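PDB 5OCS: putative NADH-depentdent flavin oxidoreductase from Cupriavidus metallidurans, which probably acts as an FMN-dependent ene-reductase of the Old Yellow Enzyme family, using NADPH or NADH to reduce its flavin. Local coordinates for residues Gln187-Ile192 with Arg209-Val214; Glu213-Val218 with Val228-Ser233; Trp333-Ala338 with Asn346-Tyr351; Ile40-Met45 with Gly51-Glu56. One frame throughout, in Å; residues are numbered along the deposited sequence.

Contact 1 of 4, residues Gln187-Ile192 with Arg209-Val214; sequences QFLSPI and RFPLEV
The backbone carbonyls of F188 and L189, two residues that pack on F210 and P211, are both taken by side chains, F188 O by N194 ND2 and L189 O by R207 NH1. This is helix-on-helix packing in a TIM barrel: the short helix 184-189, which follows barrel strand 175-179, rests on the early turns of helix 204-221. F210 CD2 stands over the centre of the F188 ring, 3.5 Å above its plane. The ring planes are inclined at 44° with centroids 4.6 Å apart. A chi1 of -178°, with CG anti to the backbone N, places the F210 ring so that CD2 lies there; F210 CB, beside it, also comes over that face and makes a CH-pi contact, 4.2 Å from the centroid. E213 OE1, which is salt-bridged to R157, lies at the edge of the F210 ring, in its plane. P211 fills the next position. Its ring nitrogen cannot donate to the turn before, and the helix kinks here, while P211 CD touches F188 CB at 3.8 Å. Around this apolar patch, M153 of helix 150-169 packs on both phenylalanines, and L250 of helix 244-256 packs on L189. An ST turn follows helix 184-189, I192 N donating to S190 OG at 3.1 Å. L189 and P211 lie alongside, pointing opposite ways, and their closest atoms are L189 CD2 and P211 CG, 3.8 Å apart.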
# COMPACT_ATOMS: atom_id res chain seq x y z
N GLN D 187 -26.74 -20.45 -5.69
CA GLN D 187 -28.18 -20.46 -5.90
C GLN D 187 -28.60 -21.77 -6.55
O GLN D 187 -29.64 -22.29 -6.19
CB GLN D 187 -28.65 -19.29 -6.76
CG GLN D 187 -28.52 -17.96 -6.03
CD GLN D 187 -28.41 -16.75 -6.94
OE1 GLN D 187 -29.05 -16.70 -8.00
NE2 GLN D 187 -27.65 -15.72 -6.50
N PHE D 188 -27.82 -22.27 -7.50
CA PHE D 188 -28.10 -23.57 -8.10
C PHE D 188 -27.89 -24.69 -7.10
O PHE D 188 -28.69 -25.65 -7.07
CB PHE D 188 -27.28 -23.83 -9.36
CG PHE D 188 -27.90 -23.29 -10.62
CD1 PHE D 188 -27.70 -21.97 -11.01
CD2 PHE D 188 -28.67 -24.10 -11.45
CE1 PHE D 188 -28.24 -21.48 -12.19
CE2 PHE D 188 -29.19 -23.63 -12.62
CZ PHE D 188 -29.00 -22.31 -13.00
N LEU D 189 -26.83 -24.60 -6.29
CA LEU D 189 -26.53 -25.63 -5.32
C LEU D 189 -27.64 -25.78 -4.28
O LEU D 189 -27.87 -26.88 -3.78
CB LEU D 189 -25.22 -25.38 -4.58
CG LEU D 189 -23.99 -25.44 -5.50
CD1 LEU D 189 -22.77 -24.94 -4.76
CD2 LEU D 189 -23.73 -26.85 -6.01
N SER D 190 -28.26 -24.67 -3.92
CA SER D 190 -29.14 -24.60 -2.74
C SER D 190 -30.60 -24.80 -3.05
O SER D 190 -31.18 -24.04 -3.85
CB SER D 190 -28.99 -23.26 -2.00
OG SER D 190 -29.88 -23.23 -0.89
N PRO D 191 -31.24 -25.77 -2.37
CA PRO D 191 -32.71 -25.88 -2.50
C PRO D 191 -33.52 -24.66 -2.08
O PRO D 191 -34.70 -24.55 -2.41
CB PRO D 191 -33.03 -27.04 -1.56
CG PRO D 191 -31.85 -27.88 -1.60
CD PRO D 191 -30.69 -26.91 -1.61
N ILE D 192 -32.92 -23.75 -1.33
CA ILE D 192 -33.58 -22.50 -0.95
C ILE D 192 -33.78 -21.60 -2.14
O ILE D 192 -34.86 -21.03 -2.31
CB ILE D 192 -32.78 -21.82 0.17
CG1 ILE D 192 -32.96 -22.66 1.43
CG2 ILE D 192 -33.20 -20.36 0.40
CD1 ILE D 192 -31.85 -22.43 2.41
N ARG D 209 -25.01 -29.92 -10.99
CA ARG D 209 -24.79 -30.07 -12.41
C ARG D 209 -24.31 -28.79 -13.09
O ARG D 209 -23.32 -28.81 -13.78
CB ARG D 209 -26.06 -30.58 -13.13
CG ARG D 209 -25.84 -31.05 -14.59
CD ARG D 209 -27.12 -31.62 -15.23
NE ARG D 209 -27.77 -32.60 -14.35
CZ ARG D 209 -27.30 -33.83 -14.10
NH1 ARG D 209 -26.18 -34.27 -14.68
NH2 ARG D 209 -27.93 -34.63 -13.25
N PHE D 210 -25.03 -27.67 -12.92
CA PHE D 210 -24.64 -26.44 -13.61
C PHE D 210 -23.34 -25.85 -13.05
O PHE D 210 -22.44 -25.50 -13.85
CB PHE D 210 -25.77 -25.42 -13.61
CG PHE D 210 -25.45 -24.14 -14.35
CD1 PHE D 210 -25.10 -24.17 -15.72
CD2 PHE D 210 -25.41 -22.92 -13.70
CE1 PHE D 210 -24.82 -23.00 -16.41
CE2 PHE D 210 -25.14 -21.73 -14.40
CZ PHE D 210 -24.84 -21.77 -15.75
N PRO D 211 -23.20 -25.75 -11.69
CA PRO D 211 -21.88 -25.35 -11.17
C PRO D 211 -20.70 -26.20 -11.71
O PRO D 211 -19.64 -25.65 -12.06
CB PRO D 211 -22.03 -25.55 -9.66
CG PRO D 211 -23.48 -25.20 -9.44
CD PRO D 211 -24.21 -25.75 -10.62
N LEU D 212 -20.91 -27.52 -11.81
CA LEU D 212 -19.87 -28.38 -12.37
C LEU D 212 -19.69 -28.19 -13.87
O LEU D 212 -18.55 -28.30 -14.35
CB LEU D 212 -20.09 -29.85 -11.97
CG LEU D 212 -19.87 -30.08 -10.48
CD1 LEU D 212 -20.34 -31.47 -10.08
CD2 LEU D 212 -18.45 -29.88 -10.04
N GLU D 213 -20.76 -27.89 -14.62
CA GLU D 213 -20.63 -27.52 -16.06
C GLU D 213 -19.75 -26.28 -16.22
O GLU D 213 -18.89 -26.20 -17.11
CB GLU D 213 -21.96 -27.27 -16.74
CG GLU D 213 -22.75 -28.57 -16.96
CD GLU D 213 -24.13 -28.34 -17.44
OE1 GLU D 213 -24.53 -27.16 -17.57
OE2 GLU D 213 -24.83 -29.36 -17.71
N VAL D 214 -19.99 -25.30 -15.35
CA VAL D 214 -19.25 -24.04 -15.44
C VAL D 214 -17.80 -24.31 -15.12
O VAL D 214 -16.90 -23.87 -15.90
CB VAL D 214 -19.83 -22.96 -14.50
CG1 VAL D 214 -18.97 -21.69 -14.50
CG2 VAL D 214 -21.22 -22.63 -14.97

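Contact 2 of 4, residues Glu213-Val218 with Val228-Ser233; sequences EVFDAV and VWMRVS
The F215 ring turns its edge to strand 228-233: V228 O lies in the ring plane, 3.8 Å from F215 CE1, and W229 CA also approaches near that plane, 4.1 Å from CE1. D216 OD1 is a second oxygen at the ring edge, whereas V228 CG1 and M230 CE approach obliquely. The arrangement belongs to the TIM barrel's beta-alpha-beta repeat, in which helix 204-221 runs back outside the strand it precedes; the local axes are 9.1 Å apart and nearly antiparallel, at 155°. Residues alternate along the strand. V228 and M230 direct CB toward the helix, while W229 directs its CB away and gives its NE1 to E176. R231, an FMN-binding residue, is held by E176 and S265; in this chain, modelled without FMN, its NH2 bonds a citrate that probably comes from the crystallisation liquor. On the helix side V228 CG1 is shared: it touches F215 CE1 at 3.7 Å and V218 CG1 at 3.6 Å. F160 of helix 150-169 and L254 of helix 244-256 close the neighbouring sides of the packing. M230 extends through its first two torsions and then bends at chi3 (-72°), which delivers CE to F215 CB at 3.7 Å.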
# COMPACT_ATOMS: atom_id res chain seq x y z
N GLU D 213 -20.76 -27.89 -14.62
CA GLU D 213 -20.63 -27.52 -16.06
C GLU D 213 -19.75 -26.28 -16.22
O GLU D 213 -18.89 -26.20 -17.11
CB GLU D 213 -21.96 -27.27 -16.74
CG GLU D 213 -22.75 -28.57 -16.96
CD GLU D 213 -24.13 -28.34 -17.44
OE1 GLU D 213 -24.53 -27.16 -17.57
OE2 GLU D 213 -24.83 -29.36 -17.71
N VAL D 214 -19.99 -25.30 -15.35
CA VAL D 214 -19.25 -24.04 -15.44
C VAL D 214 -17.80 -24.31 -15.12
O VAL D 214 -16.90 -23.87 -15.90
CB VAL D 214 -19.83 -22.96 -14.50
CG1 VAL D 214 -18.97 -21.69 -14.50
CG2 VAL D 214 -21.22 -22.63 -14.97
N PHE D 215 -17.55 -25.01 -14.01
CA PHE D 215 -16.19 -25.37 -13.63
C PHE D 215 -15.51 -26.10 -14.79
O PHE D 215 -14.36 -25.77 -15.15
CB PHE D 215 -16.12 -26.26 -12.40
CG PHE D 215 -14.76 -26.80 -12.16
CD1 PHE D 215 -13.82 -26.05 -11.47
CD2 PHE D 215 -14.39 -28.01 -12.71
CE1 PHE D 215 -12.55 -26.51 -11.33
CE2 PHE D 215 -13.11 -28.48 -12.56
CZ PHE D 215 -12.19 -27.73 -11.86
N ASP D 216 -16.18 -27.10 -15.35
CA ASP D 216 -15.60 -27.86 -16.49
C ASP D 216 -15.28 -26.99 -17.67
O ASP D 216 -14.22 -27.14 -18.27
CB ASP D 216 -16.55 -28.99 -16.96
CG ASP D 216 -16.60 -30.15 -15.97
OD1 ASP D 216 -15.68 -30.28 -15.13
OD2 ASP D 216 -17.56 -30.96 -16.07
N ALA D 217 -16.16 -26.06 -17.99
CA ALA D 217 -15.93 -25.19 -19.11
C ALA D 217 -14.74 -24.27 -18.90
O ALA D 217 -13.95 -24.05 -19.84
CB ALA D 217 -17.17 -24.39 -19.43
N VAL D 218 -14.60 -23.75 -17.68
CA VAL D 218 -13.45 -22.94 -17.30
C VAL D 218 -12.15 -23.74 -17.35
O VAL D 218 -11.12 -23.27 -17.87
CB VAL D 218 -13.65 -22.30 -15.91
CG1 VAL D 218 -12.33 -21.73 -15.38
CG2 VAL D 218 -14.74 -21.22 -16.00
N VAL D 228 -7.12 -24.26 -11.65
CA VAL D 228 -8.46 -23.76 -11.59
C VAL D 228 -9.11 -24.50 -10.42
O VAL D 228 -8.94 -25.73 -10.26
CB VAL D 228 -9.24 -24.03 -12.88
CG1 VAL D 228 -10.72 -23.62 -12.76
CG2 VAL D 228 -8.58 -23.37 -14.04
N TRP D 229 -9.88 -23.77 -9.63
CA TRP D 229 -10.54 -24.35 -8.46
C TRP D 229 -11.87 -23.65 -8.21
O TRP D 229 -12.27 -22.77 -8.98
CB TRP D 229 -9.61 -24.32 -7.25
CG TRP D 229 -9.31 -22.98 -6.67
CD1 TRP D 229 -9.98 -22.33 -5.67
CD2 TRP D 229 -8.24 -22.10 -7.05
NE1 TRP D 229 -9.40 -21.12 -5.41
CE2 TRP D 229 -8.33 -20.96 -6.25
CE3 TRP D 229 -7.25 -22.17 -8.01
CZ2 TRP D 229 -7.44 -19.90 -6.37
CZ3 TRP D 229 -6.35 -21.12 -8.11
CH2 TRP D 229 -6.47 -20.00 -7.33
N MET D 230 -12.57 -24.07 -7.17
CA MET D 230 -13.84 -23.45 -6.81
C MET D 230 -13.86 -23.03 -5.36
O MET D 230 -13.31 -23.71 -4.48
CB MET D 230 -15.03 -24.41 -7.07
CG MET D 230 -16.40 -23.76 -6.98
SD MET D 230 -17.75 -24.89 -7.41
CE MET D 230 -17.49 -25.01 -9.15
N ARG D 231 -14.60 -21.95 -5.13
CA ARG D 231 -14.91 -21.45 -3.80
C ARG D 231 -16.26 -22.01 -3.42
O ARG D 231 -17.20 -21.85 -4.18
CB ARG D 231 -14.99 -19.92 -3.85
CG ARG D 231 -15.34 -19.24 -2.54
CD ARG D 231 -14.27 -19.41 -1.48
NE ARG D 231 -14.39 -18.35 -0.45
CZ ARG D 231 -13.89 -17.12 -0.53
NH1 ARG D 231 -13.12 -16.75 -1.54
NH2 ARG D 231 -14.14 -16.27 0.46
N VAL D 232 -16.35 -22.65 -2.24
CA VAL D 232 -17.58 -23.31 -1.81
C VAL D 232 -17.93 -22.90 -0.40
O VAL D 232 -17.05 -22.79 0.45
CB VAL D 232 -17.43 -24.85 -1.84
CG1 VAL D 232 -18.73 -25.54 -1.41
CG2 VAL D 232 -17.02 -25.35 -3.24
N SER D 233 -19.22 -22.64 -0.14
CA SER D 233 -19.65 -22.40 1.23
C SER D 233 -19.76 -23.70 1.98
O SER D 233 -20.41 -24.60 1.49
CB SER D 233 -21.03 -21.75 1.23
OG SER D 233 -21.45 -21.59 2.57

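Contact 3 of 4, residues Trp333-Ala338 with Asn346-Tyr351; sequences WPWHAA and NAPKQY
W335 packs tightly against A347 and Y351 through the CZ2-CH2 edge of its indole, whereas the N346 end of the facing loop is only loosely engaged. On the close side, W335 CZ2 meets A347 CB at 3.6 Å, obliquely to the ring. W335 CH2 reaches Y351 CD2 at 3.8 Å, and P348 CD is farther off, 4.1 Å from CZ2; both of these partners lie near the indole plane, at its edge. The two aromatic side chains cross at about a right angle. F363 adds an edge-to-face pairing to the same tryptophan. The contact thus ties helix 333-341, the last helix of the TIM barrel, to what is probably part of the C-terminal extension, where residues 349-351 form a 3-10 turn with Y351 N bonded to P348 O at 2.9 Å. This segment leans on the second subunit: Y351 OH hydrogen-bonds H41 ND1 of that chain, W37 of that chain packs against P348 and Y351, and a bound FMN lies about 7 Å from the Y351 side chain. On the loose side, partly exposed N346 turns its CB away from the helix, and its carbonyl O stays 4.2 Å from W335 NE1, with no hydrogen bond between them.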
# COMPACT_ATOMS: atom_id res chain seq x y z
N TRP D 333 0.58 -7.66 6.92
CA TRP D 333 0.31 -8.81 7.79
C TRP D 333 1.30 -9.97 7.64
O TRP D 333 1.80 -10.50 8.68
CB TRP D 333 -1.14 -9.31 7.61
CG TRP D 333 -1.59 -10.29 8.69
CD1 TRP D 333 -2.25 -9.99 9.82
CD2 TRP D 333 -1.36 -11.72 8.72
NE1 TRP D 333 -2.46 -11.12 10.57
CE2 TRP D 333 -1.94 -12.19 9.92
CE3 TRP D 333 -0.76 -12.63 7.84
CZ2 TRP D 333 -1.92 -13.54 10.28
CZ3 TRP D 333 -0.73 -13.99 8.21
CH2 TRP D 333 -1.31 -14.41 9.43
N PRO D 334 1.67 -10.35 6.41
CA PRO D 334 2.60 -11.47 6.30
C PRO D 334 3.99 -11.10 6.83
O PRO D 334 4.66 -11.96 7.43
CB PRO D 334 2.62 -11.82 4.81
CG PRO D 334 1.34 -11.17 4.25
CD PRO D 334 1.15 -9.94 5.08
N TRP D 335 4.42 -9.85 6.67
CA TRP D 335 5.70 -9.46 7.32
C TRP D 335 5.64 -9.61 8.88
O TRP D 335 6.56 -10.15 9.55
CB TRP D 335 6.04 -8.02 7.06
CG TRP D 335 6.20 -7.59 5.64
CD1 TRP D 335 5.93 -8.29 4.50
CD2 TRP D 335 6.62 -6.29 5.22
NE1 TRP D 335 6.21 -7.51 3.39
CE2 TRP D 335 6.65 -6.28 3.82
CE3 TRP D 335 7.02 -5.14 5.93
CZ2 TRP D 335 7.02 -5.14 3.10
CZ3 TRP D 335 7.38 -4.02 5.21
CH2 TRP D 335 7.38 -4.03 3.81
N HIS D 336 4.54 -9.13 9.44
CA HIS D 336 4.32 -9.13 10.89
C HIS D 336 4.18 -10.54 11.40
O HIS D 336 4.77 -10.85 12.47
CB HIS D 336 3.16 -8.24 11.24
CG HIS D 336 3.38 -6.84 10.81
ND1 HIS D 336 2.35 -5.98 10.49
CD2 HIS D 336 4.53 -6.17 10.54
CE1 HIS D 336 2.85 -4.82 10.12
NE2 HIS D 336 4.18 -4.91 10.15
N ALA D 337 3.53 -11.40 10.61
CA ALA D 337 3.45 -12.82 10.95
C ALA D 337 4.81 -13.54 10.92
O ALA D 337 5.15 -14.36 11.83
CB ALA D 337 2.42 -13.56 10.09
N ALA D 338 5.59 -13.25 9.89
CA ALA D 338 6.91 -13.82 9.74
C ALA D 338 7.80 -13.41 10.91
O ALA D 338 8.52 -14.29 11.46
CB ALA D 338 7.53 -13.40 8.42
N ASN D 346 9.42 -12.14 1.18
CA ASN D 346 9.82 -11.28 0.08
C ASN D 346 9.21 -9.92 0.26
O ASN D 346 8.00 -9.80 0.33
CB ASN D 346 9.25 -11.80 -1.22
CG ASN D 346 9.97 -12.99 -1.69
OD1 ASN D 346 11.07 -12.88 -2.19
ND2 ASN D 346 9.35 -14.16 -1.54
N ALA D 347 10.05 -8.90 0.36
CA ALA D 347 9.58 -7.54 0.47
C ALA D 347 10.31 -6.77 -0.65
O ALA D 347 11.43 -7.10 -1.02
CB ALA D 347 9.88 -6.93 1.84
N PRO D 348 9.64 -5.75 -1.18
CA PRO D 348 10.30 -4.96 -2.21
C PRO D 348 11.52 -4.26 -1.62
O PRO D 348 11.47 -3.76 -0.48
CB PRO D 348 9.23 -3.93 -2.60
CG PRO D 348 8.30 -3.86 -1.47
CD PRO D 348 8.32 -5.21 -0.84
N LYS D 349 12.59 -4.19 -2.42
CA LYS D 349 13.85 -3.55 -2.00
C LYS D 349 13.65 -2.14 -1.49
O LYS D 349 14.41 -1.67 -0.66
CB LYS D 349 14.86 -3.54 -3.16
CG LYS D 349 14.39 -2.78 -4.41
CD LYS D 349 15.13 -3.17 -5.70
CE LYS D 349 14.44 -2.57 -6.91
NZ LYS D 349 15.06 -3.05 -8.17
N GLN D 350 12.67 -1.42 -2.05
CA GLN D 350 12.41 -0.03 -1.63
C GLN D 350 12.06 0.09 -0.13
O GLN D 350 12.18 1.18 0.47
CB GLN D 350 11.27 0.61 -2.41
CG GLN D 350 11.49 0.83 -3.89
CD GLN D 350 11.21 -0.39 -4.79
OE1 GLN D 350 11.08 -1.54 -4.33
NE2 GLN D 350 11.23 -0.16 -6.10
N TYR D 351 11.61 -1.02 0.47
CA TYR D 351 11.17 -1.05 1.85
C TYR D 351 12.06 -1.87 2.77
O TYR D 351 11.75 -2.03 3.95
CB TYR D 351 9.75 -1.61 1.91
CG TYR D 351 8.66 -0.80 1.29
CD1 TYR D 351 8.83 0.53 0.93
CD2 TYR D 351 7.43 -1.39 1.04
CE1 TYR D 351 7.80 1.27 0.39
CE2 TYR D 351 6.38 -0.68 0.47
CZ TYR D 351 6.56 0.66 0.17
OH TYR D 351 5.51 1.36 -0.38

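Contact 4 of 4, residues Ile40-Met45 with Gly51-Glu56; sequences IHLGQM and GLLIIE
L42 leaves helix 36-46 with its CB directed at strand 52-59, yet neither CB nor CG comes within 4.2 Å of the strand's side chains; the touching is left to the two methyls. The helix and strand belong to the first beta-alpha-beta unit of the TIM barrel, with strand 19-21 before them. CG anti to the carbonyl carbon (chi1 -69°) carries the L42 branch toward the strand, and its methyls part: CD1 meets I55 CG1 at 4.0 Å, and CD2 meets L53 CD1 at 4.2 Å. L42 and I55 cross at about a right angle, and V85 and L86 of helix 76-92 pack on L42 and I55 respectively. The local axes are 10.0 Å apart and run nearly antiparallel, at 161°, and apolar side chains span the gap without any hydrogen bond between the segments. One turn beyond L42, M45 contributes its base: M45 CB lies 3.9 Å from L53 CD1. The M45 chain then bends away from the strand, and its CG sits over one face of the H41 ring, toward the rim. The helix side away from the strand lies at the dimer interface, where I40 packs on G43 of the second subunit and Q44 OE1 accepts from R332 NH1 of that subunit. The same amide folds back on its own helix: Q44 NE2 donates to I40 O at 3.1 Å from above the carbonyl plane, while Q44 N reaches that oxygen from the opposite face.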
# COMPACT_ATOMS: atom_id res chain seq x y z
N ILE D 40 -3.42 1.01 -6.75
CA ILE D 40 -2.97 1.27 -5.36
C ILE D 40 -3.24 0.07 -4.43
O ILE D 40 -2.35 -0.41 -3.69
CB ILE D 40 -3.69 2.52 -4.79
CG1 ILE D 40 -3.33 3.74 -5.65
CG2 ILE D 40 -3.33 2.71 -3.32
CD1 ILE D 40 -4.11 5.03 -5.40
N HIS D 41 -4.43 -0.47 -4.55
CA HIS D 41 -4.86 -1.59 -3.69
C HIS D 41 -4.19 -2.90 -3.99
O HIS D 41 -3.61 -3.56 -3.10
CB HIS D 41 -6.38 -1.71 -3.79
CG HIS D 41 -6.94 -2.90 -3.09
ND1 HIS D 41 -6.90 -3.04 -1.72
CD2 HIS D 41 -7.50 -4.02 -3.58
CE1 HIS D 41 -7.46 -4.19 -1.40
NE2 HIS D 41 -7.80 -4.82 -2.50
N LEU D 42 -4.28 -3.33 -5.25
CA LEU D 42 -3.64 -4.57 -5.67
C LEU D 42 -2.14 -4.46 -5.62
O LEU D 42 -1.44 -5.44 -5.28
CB LEU D 42 -4.16 -5.03 -7.06
CG LEU D 42 -5.62 -5.49 -7.07
CD1 LEU D 42 -6.01 -5.87 -8.48
CD2 LEU D 42 -5.91 -6.67 -6.13
N GLY D 43 -1.60 -3.27 -5.88
CA GLY D 43 -0.16 -3.08 -5.67
C GLY D 43 0.28 -3.34 -4.23
O GLY D 43 1.25 -4.12 -4.00
N GLN D 44 -0.43 -2.77 -3.25
CA GLN D 44 -0.16 -3.08 -1.82
C GLN D 44 -0.26 -4.55 -1.55
O GLN D 44 0.59 -5.13 -0.89
CB GLN D 44 -1.19 -2.48 -0.85
CG GLN D 44 -1.09 -1.02 -0.69
CD GLN D 44 -2.34 -0.51 0.02
OE1 GLN D 44 -2.49 -0.70 1.23
NE2 GLN D 44 -3.23 0.10 -0.74
N MET D 45 -1.39 -5.13 -1.94
CA MET D 45 -1.60 -6.54 -1.65
C MET D 45 -0.46 -7.39 -2.22
O MET D 45 0.05 -8.29 -1.54
CB MET D 45 -2.95 -6.99 -2.22
CG MET D 45 -4.19 -6.42 -1.56
SD MET D 45 -4.38 -6.68 0.22
CE MET D 45 -3.69 -5.22 0.91
N GLY D 51 1.90 -15.52 -0.21
CA GLY D 51 2.16 -16.40 -1.31
C GLY D 51 1.26 -16.25 -2.52
O GLY D 51 1.71 -16.42 -3.67
N LEU D 52 0.01 -15.89 -2.26
CA LEU D 52 -1.03 -15.93 -3.25
C LEU D 52 -1.94 -14.71 -3.09
O LEU D 52 -2.41 -14.37 -2.00
CB LEU D 52 -1.82 -17.22 -3.05
CG LEU D 52 -2.95 -17.40 -4.04
CD1 LEU D 52 -2.50 -17.47 -5.51
CD2 LEU D 52 -3.81 -18.61 -3.66
N LEU D 53 -2.19 -14.05 -4.21
CA LEU D 53 -3.19 -12.99 -4.26
C LEU D 53 -4.35 -13.50 -5.11
O LEU D 53 -4.14 -14.03 -6.23
CB LEU D 53 -2.58 -11.74 -4.89
CG LEU D 53 -3.55 -10.63 -5.31
CD1 LEU D 53 -4.33 -10.05 -4.16
CD2 LEU D 53 -2.76 -9.55 -6.01
N ILE D 54 -5.58 -13.33 -4.63
CA ILE D 54 -6.75 -13.65 -5.40
C ILE D 54 -7.50 -12.36 -5.60
O ILE D 54 -7.99 -11.80 -4.61
CB ILE D 54 -7.69 -14.65 -4.68
CG1 ILE D 54 -6.91 -15.86 -4.19
CG2 ILE D 54 -8.80 -15.09 -5.63
CD1 ILE D 54 -7.71 -16.88 -3.38
N ILE D 55 -7.56 -11.90 -6.86
CA ILE D 55 -8.26 -10.69 -7.22
C ILE D 55 -9.76 -10.87 -6.93
O ILE D 55 -10.29 -11.98 -7.08
CB ILE D 55 -7.98 -10.30 -8.69
CG1 ILE D 55 -6.53 -9.81 -8.87
CG2 ILE D 55 -8.91 -9.18 -9.18
CD1 ILE D 55 -6.02 -9.85 -10.29
N GLU D 56 -10.41 -9.78 -6.53
CA GLU D 56 -11.81 -9.74 -6.18
C GLU D 56 -12.73 -10.36 -7.23
O GLU D 56 -12.39 -10.47 -8.41
CB GLU D 56 -12.28 -8.30 -5.99
CG GLU D 56 -12.32 -7.48 -7.26
CD GLU D 56 -12.48 -5.99 -6.97
OE1 GLU D 56 -13.63 -5.54 -6.74
OE2 GLU D 56 -11.45 -5.29 -6.97

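In the fold
Contacts 2 and 4 join barrel strands to the helices outside them, contact 1 lies farther out between two helices, and contact 3, about 23 Å from the chain's centre, is at the periphery; the touching residues of contacts 1, 2 and 4 are all buried. Contacts 1 and 2 share helix 204-221 and touch, P211 O lying 3.7 Å from M230 CE. Contacts 2 and 4 repeat helix-on-strand packing on opposite sides of the chain's centre, and their strands belong to one parallel sheet. Aromatic rings dominate contacts 1 and 3; contact 4 relies on aliphatic branches. Contacts 3 and 4 both touch the second subunit, whereas no other protein chain reaches contacts 1 and 2.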